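Local coordinates for hypothetical protein VC0802 (Vibrio cholerae, PDB 1ZVP) that is of unknown function but carries two ACT-type domains, which often serve in small-molecule regulation, and has been put forward as a possible transport protein, at residues Ser34-Leu39 and Leu51-Glu56; Thr93-His98 and Leu124-Glu129; Ser68-Leu73 and Val115-Ala120; Ser16-Ala21 and Thr75-Ser80. One frame throughout, in Å; residues are numbered along the deposited sequence.

The four contacts run across an elongated chain of two ACT-type regions. Contact 1 packs a loop on the three-stranded sheet of the first; contacts 2 and 3 lie in the second, and contact 4 pairs a strand from the first with the second region's sheet. Contacts 3 and 4 share strand 71-76; contact 2 joins the helices that follow strands 71-76 and 111-116. Centres of contacts 1 and 2 are about 30 Å apart, those of contacts 2 and 4 about 13 Å, and the latter two meet where Pro17 and Leu19 pack on helix 120-127. Along the chain, contact 1 is nested inside the loop closed by contact 4, in which N-terminal strand 17-19 forms an edge of the four-stranded sheet.

Contact 1: Ser34-Leu39 and Leu51-Glu56; sequences SDYLSL and LTLVLE
Tyr36 and Leu39 sit above strand 50-56 at packing distance, not pairing distance: the CA atoms of Tyr36 and Leu53 are 8.7 Å apart, and those of Leu39 and Leu55 7.4 Å. The loop, packed here on the sheet of the first ACT-type region, folds into a short 3-10 turn at 37-39, with Leu39 N bonded to Tyr36 O at 2.9 Å. The CB bonds of Tyr36 and Leu39 both point toward the strand, and in each CG lies anti to the carbonyl carbon (chi1 -63°). Leu51, Leu53 and Leu55, alternating with Thr52 and Val54, turn toward the loop and meet them. Tyr36 lies at about a right angle to Leu53, whose CD1 comes within 3.8 Å of Tyr36 CD1, while Tyr36 CD2 is 4.2 Å from Leu51 CD2. The tightest touch is Leu39 CB against Leu55 CD2, at 3.5 Å. One water links the backbones, donating to Leu39 O at 3.0 Å and accepting from Glu56 N at 3.0 Å. Tyr36 OH is hydrogen-bonded to Asn30 O, just past strand 24-29. Strand 50-56 is the middle one of its sheet, between strands 24-29 and 43-47, and Glu56 occupies the N-cap position of helix 57-61, which follows directly.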
loop_
_atom_site.group_PDB
_atom_site.type_symbol
_atom_site.label_atom_id
_atom_site.label_comp_id
_atom_site.label_asym_id
_atom_site.label_seq_id
_atom_site.Cartn_x
_atom_site.Cartn_y
_atom_site.Cartn_z
ATOM N N SER D 34 -6.240 0.766 20.423
ATOM C CA SER D 34 -5.735 0.771 21.809
ATOM C C SER D 34 -5.800 -0.594 22.505
ATOM O O SER D 34 -4.961 -0.890 23.353
ATOM C CB SER D 34 -6.446 1.846 22.647
ATOM O OG SER D 34 -7.813 1.979 22.280
ATOM N N ASP D 35 -6.783 -1.415 22.128
ATOM C CA ASP D 35 -6.913 -2.802 22.600
ATOM C C ASP D 35 -5.770 -3.714 22.128
ATOM O O ASP D 35 -5.489 -4.741 22.756
ATOM C CB ASP D 35 -8.243 -3.413 22.123
ATOM C CG ASP D 35 -9.477 -2.653 22.622
ATOM O OD1 ASP D 35 -9.557 -2.361 23.838
ATOM O OD2 ASP D 35 -10.381 -2.374 21.797
ATOM N N TYR D 36 -5.119 -3.344 21.023
ATOM C CA TYR D 36 -4.180 -4.239 20.338
ATOM C C TYR D 36 -2.725 -3.767 20.335
ATOM O O TYR D 36 -1.856 -4.428 19.771
ATOM C CB TYR D 36 -4.663 -4.515 18.909
ATOM C CG TYR D 36 -5.993 -5.237 18.848
ATOM C CD1 TYR D 36 -6.053 -6.631 18.876
ATOM C CD2 TYR D 36 -7.189 -4.526 18.771
ATOM C CE1 TYR D 36 -7.276 -7.304 18.826
ATOM C CE2 TYR D 36 -8.421 -5.185 18.720
ATOM C CZ TYR D 36 -8.457 -6.574 18.750
ATOM O OH TYR D 36 -9.670 -7.231 18.696
ATOM N N LEU D 37 -2.471 -2.631 20.980
ATOM C CA LEU D 37 -1.131 -2.045 21.079
ATOM C C LEU D 37 -0.046 -3.021 21.538
ATOM O O LEU D 37 1.074 -2.985 21.025
ATOM C CB LEU D 37 -1.161 -0.822 22.008
ATOM C CG LEU D 37 -1.109 0.613 21.460
ATOM C CD1 LEU D 37 -1.654 0.741 20.059
ATOM C CD2 LEU D 37 -1.839 1.561 22.407
ATOM N N SER D 38 -0.385 -3.882 22.499
ATOM C CA SER D 38 0.565 -4.844 23.076
ATOM C C SER D 38 1.037 -5.892 22.070
ATOM O O SER D 38 2.056 -6.550 22.291
ATOM C CB SER D 38 -0.036 -5.536 24.303
ATOM O OG SER D 38 -1.256 -6.173 23.966
ATOM N N LEU D 39 0.298 -6.042 20.972
ATOM C CA LEU D 39 0.692 -6.938 19.888
ATOM C C LEU D 39 1.799 -6.342 19.007
ATOM O O LEU D 39 2.454 -7.067 18.250
ATOM C CB LEU D 39 -0.521 -7.317 19.032
ATOM C CG LEU D 39 -1.654 -8.108 19.686
ATOM C CD1 LEU D 39 -2.771 -8.355 18.689
ATOM C CD2 LEU D 39 -1.142 -9.418 20.250
ATOM N N LEU D 51 -10.611 -3.069 11.894
ATOM C CA LEU D 51 -9.191 -2.720 11.961
ATOM C C LEU D 51 -8.331 -3.808 11.356
ATOM O O LEU D 51 -8.380 -4.954 11.798
ATOM C CB LEU D 51 -8.783 -2.493 13.415
ATOM C CG LEU D 51 -7.401 -1.962 13.767
ATOM C CD1 LEU D 51 -7.253 -0.492 13.405
ATOM C CD2 LEU D 51 -7.189 -2.156 15.248
ATOM N N THR D 52 -7.557 -3.452 10.332
ATOM C CA THR D 52 -6.523 -4.343 9.783
ATOM C C THR D 52 -5.269 -4.221 10.640
ATOM O O THR D 52 -4.810 -3.110 10.922
ATOM C CB THR D 52 -6.170 -4.009 8.297
ATOM O OG1 THR D 52 -7.337 -4.113 7.470
ATOM C CG2 THR D 52 -5.085 -4.951 7.754
ATOM N N LEU D 53 -4.733 -5.360 11.072
ATOM C CA LEU D 53 -3.436 -5.389 11.736
ATOM C C LEU D 53 -2.492 -6.230 10.910
ATOM O O LEU D 53 -2.875 -7.293 10.437
ATOM C CB LEU D 53 -3.530 -5.977 13.151
ATOM C CG LEU D 53 -4.453 -5.342 14.202
ATOM C CD1 LEU D 53 -4.535 -6.231 15.457
ATOM C CD2 LEU D 53 -4.026 -3.914 14.565
ATOM N N VAL D 54 -1.269 -5.747 10.722
ATOM C CA VAL D 54 -0.205 -6.558 10.132
ATOM C C VAL D 54 0.775 -6.850 11.256
ATOM O O VAL D 54 1.329 -5.942 11.861
ATOM C CB VAL D 54 0.492 -5.883 8.901
ATOM C CG1 VAL D 54 1.435 -6.854 8.219
ATOM C CG2 VAL D 54 -0.525 -5.400 7.899
ATOM N N LEU D 55 0.959 -8.136 11.526
ATOM C CA LEU D 55 1.607 -8.610 12.733
ATOM C C LEU D 55 2.585 -9.702 12.397
ATOM O O LEU D 55 2.380 -10.435 11.433
ATOM C CB LEU D 55 0.559 -9.226 13.668
ATOM C CG LEU D 55 -0.536 -8.357 14.273
ATOM C CD1 LEU D 55 -1.781 -9.168 14.504
ATOM C CD2 LEU D 55 -0.038 -7.775 15.570
ATOM N N GLU D 56 3.633 -9.817 13.212
ATOM C CA GLU D 56 4.496 -10.989 13.226
ATOM C C GLU D 56 3.653 -12.255 13.386
ATOM O O GLU D 56 2.667 -12.256 14.119
ATOM C CB GLU D 56 5.492 -10.880 14.377
ATOM C CG GLU D 56 6.781 -10.174 14.034
ATOM C CD GLU D 56 7.953 -11.141 13.873
ATOM O OE1 GLU D 56 9.003 -10.892 14.515
ATOM O OE2 GLU D 56 7.828 -12.150 13.124
HETATM O O HOH W 1 3.537 -8.179 15.710
#

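Contact 2: Thr93-His98 and Leu124-Glu129; sequences TKLAEH and LQALGE
Lys94 reaches just past the end of helix 120-127 and gives its ammonium group to Glu129 O, NZ to O 2.7 Å. The bend at the last torsion, chi4 -81°, turns NZ out of the line of the chain and onto that carbonyl. Two more acceptors are on hand: a water 2.6 Å from Lys94 NZ, and, weakly, Gln13 O. The same water donates to Glu129 OE1 at 2.7 Å, so lysine and carboxylate are joined through water and make no direct salt bridge. So close to the C-terminal end of a helix, the lysine's charge would probably be favoured.

Lys94 O is occupied as well. His98 ND1 donates to it at 3.1 Å with an almost straight N-H...O angle of 170°, the oxygen lying in the plane of the imidazole, and this fixes the ring's rotation. The ring and the Glu129 carboxylate come from opposite directions, His98 CE1 3.2 Å from Glu129 OE2, their planes 58° apart. Although His98 NE2 is also near that oxygen, its angle is too poor for a bond. Ala126 CB packs against both ends of the histidine's bond, 3.4 Å from His98 ND1 and 3.5 Å from Lys94 O.

Below this polar layer the contact turns apolar, with Leu95 CD1 on Leu127 CG at 3.6 Å. Helices 87-96 and 120-127 lie together on one face of the four-stranded sheet: Leu127 continues down onto Ile74 and Leu76 of strand 71-76, and Lys94 packs against Leu11 of helix 3-11.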
loop_
_atom_site.group_PDB
_atom_site.type_symbol
_atom_site.label_atom_id
_atom_site.label_comp_id
_atom_site.label_asym_id
_atom_site.label_seq_id
_atom_site.Cartn_x
_atom_site.Cartn_y
_atom_site.Cartn_z
ATOM N N THR D 93 4.495 -3.909 -11.618
ATOM C CA THR D 93 4.725 -4.574 -12.908
ATOM C C THR D 93 5.851 -5.609 -12.868
ATOM O O THR D 93 5.698 -6.696 -13.434
ATOM C CB THR D 93 5.018 -3.558 -14.038
ATOM O OG1 THR D 93 3.889 -2.716 -14.206
ATOM C CG2 THR D 93 5.286 -4.255 -15.364
ATOM N N LYS D 94 6.975 -5.267 -12.232
ATOM C CA LYS D 94 8.106 -6.183 -12.120
ATOM C C LYS D 94 7.712 -7.470 -11.396
ATOM O O LYS D 94 8.153 -8.563 -11.767
ATOM C CB LYS D 94 9.245 -5.538 -11.351
ATOM C CG LYS D 94 9.973 -4.462 -12.077
ATOM C CD LYS D 94 10.866 -3.743 -11.093
ATOM C CE LYS D 94 11.904 -2.943 -11.802
ATOM N NZ LYS D 94 13.052 -3.774 -12.234
ATOM N N LEU D 95 6.905 -7.317 -10.348
ATOM C CA LEU D 95 6.380 -8.439 -9.582
ATOM C C LEU D 95 5.359 -9.268 -10.374
ATOM O O LEU D 95 5.435 -10.492 -10.370
ATOM C CB LEU D 95 5.760 -7.932 -8.277
ATOM C CG LEU D 95 6.417 -8.022 -6.902
ATOM C CD1 LEU D 95 7.861 -8.435 -6.955
ATOM C CD2 LEU D 95 6.265 -6.706 -6.182
ATOM N N ALA D 96 4.410 -8.606 -11.038
ATOM C CA ALA D 96 3.395 -9.291 -11.832
ATOM C C ALA D 96 3.994 -10.101 -12.975
ATOM O O ALA D 96 3.502 -11.176 -13.291
ATOM C CB ALA D 96 2.361 -8.301 -12.362
ATOM N N GLU D 97 5.058 -9.590 -13.586
ATOM C CA GLU D 97 5.759 -10.300 -14.651
ATOM C C GLU D 97 6.294 -11.662 -14.236
ATOM O O GLU D 97 6.565 -12.511 -15.087
ATOM C CB GLU D 97 6.929 -9.473 -15.166
ATOM C CG GLU D 97 6.557 -8.462 -16.203
ATOM C CD GLU D 97 7.763 -7.693 -16.695
ATOM O OE1 GLU D 97 8.457 -8.184 -17.617
ATOM O OE2 GLU D 97 8.013 -6.589 -16.156
ATOM N N HIS D 98 6.481 -11.857 -12.934
ATOM C CA HIS D 98 6.938 -13.139 -12.399
ATOM C C HIS D 98 5.865 -13.909 -11.636
ATOM O O HIS D 98 6.163 -14.895 -10.962
ATOM C CB HIS D 98 8.184 -12.936 -11.554
ATOM C CG HIS D 98 9.354 -12.482 -12.356
ATOM N ND1 HIS D 98 9.604 -11.153 -12.616
ATOM C CD2 HIS D 98 10.309 -13.181 -13.007
ATOM C CE1 HIS D 98 10.684 -11.051 -13.367
ATOM N NE2 HIS D 98 11.130 -12.267 -13.618
ATOM N N LEU D 124 12.620 -10.529 -4.625
ATOM C CA LEU D 124 13.925 -9.863 -4.651
ATOM C C LEU D 124 14.545 -9.814 -6.038
ATOM O O LEU D 124 15.017 -8.764 -6.473
ATOM C CB LEU D 124 14.909 -10.552 -3.706
ATOM C CG LEU D 124 14.764 -10.293 -2.213
ATOM C CD1 LEU D 124 15.886 -11.010 -1.466
ATOM C CD2 LEU D 124 14.752 -8.790 -1.902
ATOM N N GLN D 125 14.558 -10.959 -6.712
ATOM C CA GLN D 125 15.064 -11.074 -8.073
ATOM C C GLN D 125 14.311 -10.181 -9.059
ATOM O O GLN D 125 14.935 -9.417 -9.787
ATOM C CB GLN D 125 15.017 -12.530 -8.537
ATOM C CG GLN D 125 16.131 -13.408 -7.978
ATOM C CD GLN D 125 15.783 -14.913 -8.011
ATOM O OE1 GLN D 125 16.176 -15.674 -7.112
ATOM N NE2 GLN D 125 15.033 -15.340 -9.043
ATOM N N ALA D 126 12.983 -10.287 -9.085
ATOM C CA ALA D 126 12.141 -9.431 -9.913
ATOM C C ALA D 126 12.392 -7.941 -9.644
ATOM O O ALA D 126 12.624 -7.166 -10.572
ATOM C CB ALA D 126 10.687 -9.776 -9.710
ATOM N N LEU D 127 12.380 -7.555 -8.372
ATOM C CA LEU D 127 12.492 -6.154 -7.972
ATOM C C LEU D 127 13.871 -5.554 -8.196
ATOM O O LEU D 127 13.999 -4.344 -8.350
ATOM C CB LEU D 127 12.089 -5.984 -6.506
ATOM C CG LEU D 127 10.604 -6.169 -6.208
ATOM C CD1 LEU D 127 10.342 -6.269 -4.705
ATOM C CD2 LEU D 127 9.795 -5.056 -6.845
ATOM N N GLY D 128 14.892 -6.406 -8.213
ATOM C CA GLY D 128 16.278 -5.961 -8.344
ATOM C C GLY D 128 16.799 -5.888 -9.766
ATOM O O GLY D 128 17.980 -5.602 -9.974
ATOM N N GLU D 129 15.926 -6.146 -10.742
ATOM C CA GLU D 129 16.299 -6.135 -12.167
ATOM C C GLU D 129 16.553 -4.719 -12.688
ATOM O O GLU D 129 15.747 -3.808 -12.445
ATOM C CB GLU D 129 15.199 -6.769 -13.024
ATOM C CG GLU D 129 15.122 -8.277 -12.990
ATOM C CD GLU D 129 13.814 -8.813 -13.578
ATOM O OE1 GLU D 129 12.889 -8.011 -13.889
ATOM O OE2 GLU D 129 13.708 -10.055 -13.714
HETATM O O HOH W 2 12.436 -5.350 -14.170
#

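Contact 3: Ser68-Leu73 and Val115-Ala120; sequences SALFSL and VQKEKA
Phe71 faces Gln116 as a non-hydrogen-bonded pair, and Ser72 and Val115 follow as the hydrogen-bonded one, where strands 71-76 and 111-116 run antiparallel in the middle of an ACT-type sheet. With strand 17-19 beyond the one and strand 103-106 beyond the other, and two helices on one face, the arrangement is consistent with a ferredoxin-like ACT domain, strand 17-19 being supplied from earlier in the chain.

The Ser72 side of the contact is the tight one. Ser72 N gives to Val115 O at 2.8 Å, and Val115 N returns a bond to Ser72 O at 3.1 Å, in the carbonyl plane. Val115 O is also approached by Phe71 CA, at 3.2 Å, in a CA-H...O contact. On the face that Ser72 shares with Val115, the serine is closed in by the first turn of helix 120-127: its CB is 3.7 Å from Ala120 CB. The Phe71 side chain diverges from that of Gln116; its ring stacks edge-to-face with Phe26, and Val115 O lies at its edge, near its plane.

Toward the start of strand 71-76 the packing thins out and solvent comes in. Leu70 and Lys117 point the same way, side by side, with Leu70 CD1 touching Lys117 CD at 4.0 Å. The lysine chain, CG anti to the backbone N (chi1 -169°), then runs on extended to a salt bridge with Asp23, while Gln116 lies exposed. The backbones are still joined here: Lys117 N donates to Leu70 O at 2.9 Å from above the carbonyl plane, 37° out of it.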
loop_
_atom_site.group_PDB
_atom_site.type_symbol
_atom_site.label_atom_id
_atom_site.label_comp_id
_atom_site.label_asym_id
_atom_site.label_seq_id
_atom_site.Cartn_x
_atom_site.Cartn_y
_atom_site.Cartn_z
ATOM N N SER D 68 -3.203 -17.010 9.356
ATOM C CA SER D 68 -3.248 -16.374 8.036
ATOM C C SER D 68 -2.143 -17.019 7.180
ATOM O O SER D 68 -1.385 -17.871 7.682
ATOM C CB SER D 68 -3.062 -14.852 8.165
ATOM O OG SER D 68 -2.765 -14.218 6.920
ATOM N N ALA D 69 -2.073 -16.649 5.896
ATOM C CA ALA D 69 -0.954 -17.049 5.043
ATOM C C ALA D 69 0.252 -16.208 5.436
ATOM O O ALA D 69 0.097 -15.042 5.811
ATOM C CB ALA D 69 -1.296 -16.853 3.586
ATOM N N LEU D 70 1.442 -16.805 5.370
ATOM C CA LEU D 70 2.678 -16.131 5.772
ATOM C C LEU D 70 3.246 -15.209 4.696
ATOM O O LEU D 70 3.322 -15.578 3.521
ATOM C CB LEU D 70 3.749 -17.135 6.209
ATOM C CG LEU D 70 3.583 -17.999 7.460
ATOM C CD1 LEU D 70 4.927 -18.622 7.820
ATOM C CD2 LEU D 70 3.030 -17.224 8.637
ATOM N N PHE D 71 3.655 -14.015 5.132
ATOM C CA PHE D 71 4.221 -12.980 4.272
ATOM C C PHE D 71 5.652 -12.576 4.647
ATOM O O PHE D 71 6.021 -12.509 5.823
ATOM C CB PHE D 71 3.326 -11.749 4.282
ATOM C CG PHE D 71 2.020 -11.944 3.569
ATOM C CD1 PHE D 71 1.947 -11.859 2.185
ATOM C CD2 PHE D 71 0.856 -12.196 4.284
ATOM C CE1 PHE D 71 0.742 -12.031 1.523
ATOM C CE2 PHE D 71 -0.359 -12.370 3.627
ATOM C CZ PHE D 71 -0.414 -12.284 2.244
ATOM N N SER D 72 6.458 -12.317 3.623
ATOM C CA SER D 72 7.764 -11.714 3.806
ATOM C C SER D 72 7.676 -10.236 3.484
ATOM O O SER D 72 6.843 -9.821 2.688
ATOM C CB SER D 72 8.784 -12.382 2.907
ATOM O OG SER D 72 8.973 -13.716 3.315
ATOM N N LEU D 73 8.526 -9.445 4.121
ATOM C CA LEU D 73 8.506 -8.002 3.929
ATOM C C LEU D 73 9.752 -7.520 3.192
ATOM O O LEU D 73 10.881 -7.795 3.592
ATOM C CB LEU D 73 8.332 -7.270 5.260
ATOM C CG LEU D 73 8.625 -5.772 5.267
ATOM C CD1 LEU D 73 7.613 -4.994 4.444
ATOM C CD2 LEU D 73 8.657 -5.275 6.687
ATOM N N VAL D 115 4.954 -9.961 0.246
ATOM C CA VAL D 115 4.736 -11.053 -0.694
ATOM C C VAL D 115 4.638 -12.366 0.087
ATOM O O VAL D 115 5.104 -12.449 1.221
ATOM C CB VAL D 115 5.861 -11.143 -1.775
ATOM C CG1 VAL D 115 5.987 -9.819 -2.536
ATOM C CG2 VAL D 115 7.194 -11.554 -1.158
ATOM N N GLN D 116 4.015 -13.380 -0.509
ATOM C CA GLN D 116 3.988 -14.719 0.064
ATOM C C GLN D 116 5.388 -15.130 0.424
ATOM O O GLN D 116 6.318 -14.896 -0.347
ATOM C CB GLN D 116 3.429 -15.715 -0.935
ATOM C CG GLN D 116 1.942 -15.609 -1.142
ATOM C CD GLN D 116 1.474 -16.442 -2.321
ATOM O OE1 GLN D 116 0.314 -16.363 -2.725
ATOM N NE2 GLN D 116 2.375 -17.243 -2.882
ATOM N N LYS D 117 5.533 -15.749 1.591
ATOM C CA LYS D 117 6.837 -16.106 2.124
ATOM C C LYS D 117 7.652 -16.971 1.158
ATOM O O LYS D 117 8.868 -16.771 1.013
ATOM C CB LYS D 117 6.688 -16.798 3.480
ATOM C CG LYS D 117 8.013 -16.951 4.198
ATOM C CD LYS D 117 7.967 -17.989 5.284
ATOM C CE LYS D 117 9.358 -18.189 5.849
ATOM N NZ LYS D 117 9.317 -19.043 7.058
ATOM N N GLU D 118 6.977 -17.916 0.495
ATOM C CA GLU D 118 7.634 -18.842 -0.444
ATOM C C GLU D 118 8.207 -18.145 -1.674
ATOM O O GLU D 118 9.130 -18.649 -2.305
ATOM C CB GLU D 118 6.693 -19.984 -0.863
ATOM C CG GLU D 118 6.725 -21.199 0.100
ATOM C CD GLU D 118 6.751 -22.579 -0.615
ATOM O OE1 GLU D 118 5.660 -23.103 -0.988
ATOM O OE2 GLU D 118 7.868 -23.143 -0.779
ATOM N N LYS D 119 7.668 -16.973 -1.985
ATOM C CA LYS D 119 8.059 -16.212 -3.157
ATOM C C LYS D 119 9.009 -15.053 -2.851
ATOM O O LYS D 119 9.261 -14.215 -3.711
ATOM C CB LYS D 119 6.807 -15.733 -3.891
ATOM C CG LYS D 119 6.190 -16.824 -4.738
ATOM C CD LYS D 119 4.809 -16.448 -5.188
ATOM C CE LYS D 119 4.269 -17.473 -6.172
ATOM N NZ LYS D 119 2.847 -17.180 -6.513
ATOM N N ALA D 120 9.555 -15.032 -1.638
ATOM C CA ALA D 120 10.414 -13.940 -1.168
ATOM C C ALA D 120 11.721 -13.756 -1.956
ATOM O O ALA D 120 12.100 -12.626 -2.287
ATOM C CB ALA D 120 10.702 -14.096 0.312
#

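Contact 4: Ser16-Ala21 and Thr75-Ser80; sequences SPELMA and TLTVHS
Thr77 turns its OG1 into the crowded position between backbone N and carbonyl carbon (chi1 58°), and this brings the hydroxyl to Ser16 O at 2.6 Å, in the carbonyl plane on a lone pair. Thr77 N donates to the same oxygen at 3.1 Å from above that plane, so one threonine holds Ser16 O twice. Glu18 likewise has a positive chi1, 41°, which swings its extended chain beside Thr75 and across the methyl of Thr77, Glu18 CD lying 3.4 Å from Thr77 CG2.

Alongside these contacts strand 17-19 pairs antiparallel with strand 71-76, at the edge of the four-stranded sheet. In a ferredoxin-like fold of this order, 17-19 appears to take the place usually held by the last strand, although it comes from the N-terminal part of the chain. Glu18 N bonds to Thr75 O at 2.9 Å and Thr75 N to Glu18 O at 3.0 Å.

The two faces differ. On one, Pro17 CB meets Leu76 CD1 at 4.2 Å, and the proline continues onto Leu124 and Leu127 of helix 120-127. On the other, Met20 doubles back to set its CE 3.8 Å from Thr75 CB, while Thr75 OG1 is hydrogen-bonded to His112 ND1 on strand 111-116.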
loop_
_atom_site.group_PDB
_atom_site.type_symbol
_atom_site.label_atom_id
_atom_site.label_comp_id
_atom_site.label_asym_id
_atom_site.label_seq_id
_atom_site.Cartn_x
_atom_site.Cartn_y
_atom_site.Cartn_z
ATOM N N SER D 16 15.989 -1.498 -5.892
ATOM C CA SER D 16 16.904 -1.683 -4.766
ATOM C C SER D 16 16.244 -2.369 -3.557
ATOM O O SER D 16 16.235 -1.812 -2.457
ATOM C CB SER D 16 17.558 -0.350 -4.370
ATOM O OG SER D 16 18.489 0.076 -5.353
ATOM N N PRO D 17 15.692 -3.586 -3.761
ATOM C CA PRO D 17 14.926 -4.246 -2.704
ATOM C C PRO D 17 15.775 -4.794 -1.556
ATOM O O PRO D 17 16.947 -5.128 -1.737
ATOM C CB PRO D 17 14.241 -5.391 -3.445
ATOM C CG PRO D 17 15.168 -5.725 -4.525
ATOM C CD PRO D 17 15.746 -4.416 -4.977
ATOM N N GLU D 18 15.180 -4.877 -0.374
ATOM C CA GLU D 18 15.834 -5.519 0.744
ATOM C C GLU D 18 14.841 -6.349 1.528
ATOM O O GLU D 18 13.749 -5.880 1.841
ATOM C CB GLU D 18 16.524 -4.493 1.639
ATOM C CG GLU D 18 15.732 -3.243 1.863
ATOM C CD GLU D 18 16.302 -2.374 2.952
ATOM O OE1 GLU D 18 15.536 -1.558 3.517
ATOM O OE2 GLU D 18 17.511 -2.498 3.243
ATOM N N LEU D 19 15.217 -7.592 1.809
ATOM C CA LEU D 19 14.375 -8.513 2.563
ATOM C C LEU D 19 14.546 -8.257 4.050
ATOM O O LEU D 19 15.655 -8.357 4.569
ATOM C CB LEU D 19 14.775 -9.959 2.270
ATOM C CG LEU D 19 13.760 -11.080 2.049
ATOM C CD1 LEU D 19 14.275 -12.331 2.713
ATOM C CD2 LEU D 19 12.312 -10.770 2.484
ATOM N N MET D 20 13.438 -7.940 4.722
ATOM C CA MET D 20 13.409 -7.721 6.178
ATOM C C MET D 20 13.196 -9.024 6.961
ATOM O O MET D 20 12.667 -10.007 6.436
ATOM C CB MET D 20 12.317 -6.697 6.558
ATOM C CG MET D 20 12.403 -5.354 5.812
ATOM S SD MET D 20 13.980 -4.531 6.064
ATOM C CE MET D 20 14.426 -4.324 4.397
ATOM N N ALA D 21 13.633 -9.023 8.216
ATOM C CA ALA D 21 13.393 -10.126 9.121
ATOM C C ALA D 21 11.914 -10.221 9.461
ATOM O O ALA D 21 11.224 -9.207 9.533
ATOM C CB ALA D 21 14.193 -9.934 10.371
ATOM N N THR D 75 11.419 -4.001 1.555
ATOM C CA THR D 75 11.415 -2.555 1.429
ATOM C C THR D 75 12.177 -2.156 0.172
ATOM O O THR D 75 13.175 -2.775 -0.185
ATOM C CB THR D 75 12.019 -1.879 2.670
ATOM O OG1 THR D 75 11.214 -2.191 3.809
ATOM C CG2 THR D 75 12.076 -0.373 2.498
ATOM N N LEU D 76 11.686 -1.128 -0.506
ATOM C CA LEU D 76 12.368 -0.572 -1.659
ATOM C C LEU D 76 13.198 0.598 -1.188
ATOM O O LEU D 76 12.654 1.561 -0.665
ATOM C CB LEU D 76 11.340 -0.121 -2.688
ATOM C CG LEU D 76 10.777 -1.146 -3.664
ATOM C CD1 LEU D 76 11.035 -2.612 -3.291
ATOM C CD2 LEU D 76 9.302 -0.866 -3.830
ATOM N N THR D 77 14.517 0.497 -1.346
ATOM C CA THR D 77 15.421 1.570 -0.920
ATOM C C THR D 77 15.603 2.653 -1.990
ATOM O O THR D 77 16.167 3.717 -1.707
ATOM C CB THR D 77 16.805 1.050 -0.444
ATOM O OG1 THR D 77 17.434 0.295 -1.484
ATOM C CG2 THR D 77 16.655 0.184 0.771
ATOM N N VAL D 78 15.112 2.387 -3.202
ATOM C CA VAL D 78 15.110 3.373 -4.283
ATOM C C VAL D 78 14.549 4.730 -3.804
ATOM O O VAL D 78 13.589 4.810 -3.014
ATOM C CB VAL D 78 14.379 2.837 -5.555
ATOM C CG1 VAL D 78 12.852 2.984 -5.443
ATOM C CG2 VAL D 78 14.905 3.515 -6.819
ATOM N N HIS D 79 15.193 5.789 -4.278
ATOM C CA HIS D 79 14.933 7.173 -3.871
ATOM C C HIS D 79 13.656 7.719 -4.511
ATOM O O HIS D 79 13.555 7.798 -5.747
ATOM C CB HIS D 79 16.152 8.024 -4.251
ATOM C CG HIS D 79 17.184 7.253 -5.023
ATOM N ND1 HIS D 79 17.009 6.887 -6.345
ATOM C CD2 HIS D 79 18.378 6.730 -4.643
ATOM C CE1 HIS D 79 18.061 6.193 -6.751
ATOM N NE2 HIS D 79 18.906 6.085 -5.739
ATOM N N SER D 80 12.685 8.077 -3.664
ATOM C CA SER D 80 11.381 8.582 -4.120
ATOM C C SER D 80 10.562 9.263 -3.011
ATOM O O SER D 80 10.847 9.097 -1.815
ATOM C CB SER D 80 10.557 7.450 -4.754
ATOM O OG SER D 80 9.352 7.935 -5.334
#